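Local structure of flagellar biosynthesis protein FlhF (Bacillus subtilis, 2PX0) at residues Ile103-Phe111 with Phe180-Thr190. The protein binds GTP as an SRP-type GTPase that forms a homodimer, and is needed for building the bacterial flagellum. Numbering follows the deposited sequence.
Sequences IHSKYIVLF and FSEYDHVFVDT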
loop_
_atom_site.group_PDB
_atom_site.type_symbol
_atom_site.label_atom_id
_atom_site.label_comp_id
_atom_site.label_asym_id
_atom_site.label_seq_id
_atom_site.Cartn_x
_atom_site.Cartn_y
_atom_site.Cartn_z
ATOM N N ILE A 103 24.004 -7.648 3.704
ATOM C CA ILE A 103 24.357 -7.304 2.335
ATOM C C ILE A 103 25.813 -7.694 2.059
ATOM O O ILE A 103 26.731 -7.200 2.717
ATOM C CB ILE A 103 24.143 -5.795 2.082
ATOM C CG1 ILE A 103 22.679 -5.558 1.706
ATOM C CG2 ILE A 103 25.083 -5.292 0.993
ATOM C CD1 ILE A 103 22.365 -4.138 1.332
ATOM N N HIS A 104 26.008 -8.593 1.093
ATOM C CA HIS A 104 27.340 -9.070 0.714
ATOM C C HIS A 104 27.654 -8.849 -0.761
ATOM O O HIS A 104 28.584 -8.126 -1.103
ATOM C CB HIS A 104 27.477 -10.564 1.007
ATOM C CG HIS A 104 27.673 -10.885 2.454
ATOM N ND1 HIS A 104 28.714 -10.365 3.197
ATOM C CD2 HIS A 104 26.977 -11.689 3.292
ATOM C CE1 HIS A 104 28.649 -10.836 4.429
ATOM N NE2 HIS A 104 27.604 -11.642 4.514
ATOM N N SER A 105 26.879 -9.502 -1.623
ATOM C CA SER A 105 27.055 -9.416 -3.067
ATOM C C SER A 105 27.357 -8.011 -3.573
ATOM O O SER A 105 27.102 -7.013 -2.898
ATOM C CB SER A 105 25.810 -9.952 -3.779
ATOM O OG SER A 105 25.563 -11.296 -3.408
ATOM N N LYS A 106 27.900 -7.951 -4.780
ATOM C CA LYS A 106 28.258 -6.691 -5.401
ATOM C C LYS A 106 27.027 -6.011 -5.981
ATOM O O LYS A 106 26.997 -4.786 -6.131
ATOM C CB LYS A 106 29.293 -6.947 -6.498
ATOM C CG LYS A 106 29.706 -5.717 -7.293
ATOM C CD LYS A 106 30.946 -5.995 -8.133
ATOM C CE LYS A 106 32.155 -6.280 -7.227
ATOM N NZ LYS A 106 33.423 -6.462 -7.989
ATOM N N TYR A 107 26.008 -6.803 -6.298
ATOM C CA TYR A 107 24.788 -6.262 -6.878
ATOM C C TYR A 107 23.576 -6.492 -5.985
ATOM O O TYR A 107 23.262 -7.625 -5.622
ATOM C CB TYR A 107 24.575 -6.887 -8.249
ATOM C CG TYR A 107 25.797 -6.745 -9.124
ATOM C CD1 TYR A 107 26.093 -5.536 -9.759
ATOM C CD2 TYR A 107 26.693 -7.804 -9.271
ATOM C CE1 TYR A 107 27.254 -5.388 -10.515
ATOM C CE2 TYR A 107 27.856 -7.664 -10.022
ATOM C CZ TYR A 107 28.130 -6.456 -10.637
ATOM O OH TYR A 107 29.295 -6.320 -11.353
ATOM N N ILE A 108 22.905 -5.399 -5.632
ATOM C CA ILE A 108 21.728 -5.449 -4.774
ATOM C C ILE A 108 20.490 -5.030 -5.563
ATOM O O ILE A 108 20.371 -3.880 -5.988
ATOM C CB ILE A 108 21.889 -4.504 -3.567
ATOM C CG1 ILE A 108 23.165 -4.848 -2.793
ATOM C CG2 ILE A 108 20.670 -4.586 -2.673
ATOM C CD1 ILE A 108 23.212 -6.266 -2.245
ATOM N N VAL A 109 19.565 -5.964 -5.752
ATOM C CA VAL A 109 18.352 -5.678 -6.504
ATOM C C VAL A 109 17.075 -5.658 -5.656
ATOM O O VAL A 109 16.873 -6.513 -4.782
ATOM C CB VAL A 109 18.189 -6.691 -7.664
ATOM C CG1 VAL A 109 16.824 -6.538 -8.330
ATOM C CG2 VAL A 109 19.300 -6.477 -8.680
ATOM N N LEU A 110 16.224 -4.668 -5.912
ATOM C CA LEU A 110 14.966 -4.542 -5.194
ATOM C C LEU A 110 13.800 -4.404 -6.162
ATOM O O LEU A 110 13.762 -3.474 -6.967
ATOM C CB LEU A 110 14.970 -3.319 -4.285
ATOM C CG LEU A 110 16.001 -3.082 -3.186
ATOM C CD1 LEU A 110 15.285 -2.332 -2.058
ATOM C CD2 LEU A 110 16.585 -4.384 -2.671
ATOM N N PHE A 111 12.857 -5.336 -6.090
ATOM C CA PHE A 111 11.686 -5.285 -6.944
ATOM C C PHE A 111 10.469 -5.450 -6.041
ATOM O O PHE A 111 10.596 -5.882 -4.896
ATOM C CB PHE A 111 11.754 -6.368 -8.044
ATOM C CG PHE A 111 12.290 -7.695 -7.574
ATOM C CD1 PHE A 111 11.500 -8.566 -6.826
ATOM C CD2 PHE A 111 13.596 -8.071 -7.866
ATOM C CE1 PHE A 111 12.001 -9.785 -6.379
ATOM C CE2 PHE A 111 14.107 -9.306 -7.414
ATOM C CZ PHE A 111 13.305 -10.152 -6.674
ATOM N N PHE A 180 30.552 -1.227 -13.500
ATOM C CA PHE A 180 30.725 -1.076 -12.064
ATOM C C PHE A 180 31.377 -2.290 -11.423
ATOM O O PHE A 180 31.423 -2.411 -10.193
ATOM C CB PHE A 180 29.377 -0.819 -11.403
ATOM C CG PHE A 180 28.774 0.498 -11.768
ATOM C CD1 PHE A 180 29.474 1.679 -11.545
ATOM C CD2 PHE A 180 27.507 0.564 -12.327
ATOM C CE1 PHE A 180 28.920 2.901 -11.872
ATOM C CE2 PHE A 180 26.945 1.787 -12.657
ATOM C CZ PHE A 180 27.651 2.956 -12.430
ATOM N N SER A 181 31.880 -3.184 -12.265
ATOM C CA SER A 181 32.541 -4.398 -11.804
ATOM C C SER A 181 33.619 -4.115 -10.753
ATOM O O SER A 181 33.974 -4.988 -9.962
ATOM C CB SER A 181 33.174 -5.123 -12.994
ATOM O OG SER A 181 34.139 -4.306 -13.639
ATOM N N GLU A 182 34.130 -2.890 -10.744
ATOM C CA GLU A 182 35.180 -2.511 -9.809
ATOM C C GLU A 182 34.655 -2.054 -8.449
ATOM O O GLU A 182 35.402 -2.018 -7.470
ATOM C CB GLU A 182 36.033 -1.398 -10.423
ATOM C CG GLU A 182 36.695 -1.752 -11.764
ATOM C CD GLU A 182 37.845 -2.748 -11.627
ATOM O OE1 GLU A 182 37.595 -3.914 -11.243
ATOM O OE2 GLU A 182 39.002 -2.362 -11.905
ATOM N N TYR A 183 33.375 -1.704 -8.387
ATOM C CA TYR A 183 32.774 -1.232 -7.142
ATOM C C TYR A 183 32.383 -2.355 -6.185
ATOM O O TYR A 183 32.150 -3.485 -6.604
ATOM C CB TYR A 183 31.545 -0.370 -7.450
ATOM C CG TYR A 183 31.882 0.943 -8.102
ATOM C CD1 TYR A 183 32.401 0.986 -9.389
ATOM C CD2 TYR A 183 31.729 2.144 -7.410
ATOM C CE1 TYR A 183 32.768 2.185 -9.971
ATOM C CE2 TYR A 183 32.095 3.356 -7.986
ATOM C CZ TYR A 183 32.617 3.367 -9.264
ATOM O OH TYR A 183 33.017 4.552 -9.836
ATOM N N ASP A 184 32.311 -2.040 -4.894
ATOM C CA ASP A 184 31.932 -3.046 -3.916
ATOM C C ASP A 184 30.498 -3.473 -4.167
ATOM O O ASP A 184 30.227 -4.577 -4.644
ATOM C CB ASP A 184 32.031 -2.497 -2.493
ATOM C CG ASP A 184 33.432 -2.071 -2.130
ATOM O OD1 ASP A 184 34.389 -2.815 -2.447
ATOM O OD2 ASP A 184 33.577 -0.993 -1.518
ATOM N N HIS A 185 29.582 -2.569 -3.845
ATOM C CA HIS A 185 28.161 -2.816 -4.004
ATOM C C HIS A 185 27.534 -1.910 -5.051
ATOM O O HIS A 185 27.910 -0.742 -5.205
ATOM C CB HIS A 185 27.464 -2.610 -2.665
ATOM C CG HIS A 185 27.972 -3.511 -1.586
ATOM N ND1 HIS A 185 27.762 -3.263 -0.247
ATOM C CD2 HIS A 185 28.676 -4.665 -1.649
ATOM C CE1 HIS A 185 28.318 -4.223 0.469
ATOM N NE2 HIS A 185 28.878 -5.086 -0.357
ATOM N N VAL A 186 26.570 -2.463 -5.774
ATOM C CA VAL A 186 25.864 -1.719 -6.799
ATOM C C VAL A 186 24.375 -1.876 -6.499
ATOM O O VAL A 186 23.812 -2.970 -6.603
ATOM C CB VAL A 186 26.166 -2.279 -8.181
ATOM C CG1 VAL A 186 25.637 -1.339 -9.238
ATOM C CG2 VAL A 186 27.652 -2.495 -8.331
ATOM N N PHE A 187 23.739 -0.779 -6.112
ATOM C CA PHE A 187 22.324 -0.813 -5.788
ATOM C C PHE A 187 21.421 -0.560 -6.999
ATOM O O PHE A 187 21.384 0.545 -7.556
ATOM C CB PHE A 187 22.037 0.186 -4.663
ATOM C CG PHE A 187 22.777 -0.119 -3.387
ATOM C CD1 PHE A 187 24.121 0.227 -3.245
ATOM C CD2 PHE A 187 22.153 -0.813 -2.350
ATOM C CE1 PHE A 187 24.840 -0.115 -2.082
ATOM C CE2 PHE A 187 22.867 -1.159 -1.186
ATOM C CZ PHE A 187 24.212 -0.811 -1.056
ATOM N N VAL A 188 20.713 -1.614 -7.409
ATOM C CA VAL A 188 19.799 -1.555 -8.547
ATOM C C VAL A 188 18.350 -1.360 -8.115
ATOM O O VAL A 188 17.833 -2.119 -7.299
ATOM C CB VAL A 188 19.865 -2.835 -9.375
ATOM C CG1 VAL A 188 18.969 -2.698 -10.591
ATOM C CG2 VAL A 188 21.290 -3.114 -9.784
ATOM N N ASP A 189 17.709 -0.343 -8.682
ATOM C CA ASP A 189 16.314 0.002 -8.394
ATOM C C ASP A 189 15.523 -0.493 -9.609
ATOM O O ASP A 189 16.076 -0.584 -10.706
ATOM C CB ASP A 189 16.206 1.533 -8.219
ATOM C CG ASP A 189 14.805 2.011 -7.808
ATOM O OD1 ASP A 189 13.999 1.194 -7.315
ATOM O OD2 ASP A 189 14.518 3.228 -7.965
ATOM N N THR A 190 14.255 -0.848 -9.416
ATOM C CA THR A 190 13.432 -1.355 -10.517
ATOM C C THR A 190 12.065 -0.680 -10.581
ATOM O O THR A 190 11.632 -0.051 -9.620
ATOM C CB THR A 190 13.201 -2.884 -10.402
ATOM O OG1 THR A 190 12.312 -3.148 -9.310
ATOM C CG2 THR A 190 14.514 -3.610 -10.163
#
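Strands 107-111 and 185-189 run side by side, their axes approaching to 4.6 Å, 18° from exactly parallel, with I108 hydrogen-bonded to the residues flanking its partner F187: its N-H points almost straight (178°) at V186 O, 2.8 Å away, and its O accepts V188 N at 2.7 Å. They illustrate how a P-loop GTPase builds its centre, the strand that leads into the P-loop (Walker A) beside the strand that carries D189. Y107, V186, V109 and V188 share one face of the sheet, the Y107 ring lying alongside V186 with CD1 3.6 Å from its CB. On the other face I108 CB packs against F187 CD2, while I103 CD1 meets the edge of the F187 ring and I103 CG2 lies over one face of the H185 imidazole; helix 118-132 covers this layer. At the strand entrance K106, with CG anti to the backbone N (chi1 177°), reaches along the turn at 180-183 to hydrogen-bond S181 O through NZ. With an alanine in its place, the S181 carbonyl would probably lose its ammonium partner, leaving the turn less firmly tied to the strand. At the far end T190 OG1 donates to a lone pair of L110 O, in the plane of that carbonyl, at 2.8 Å. D189 OD2 is hydrogen-bonded to T119 OG1 of the P-loop: backbone bonds and apolar packing bring the end of 185-189 beside that loop and the magnesium site.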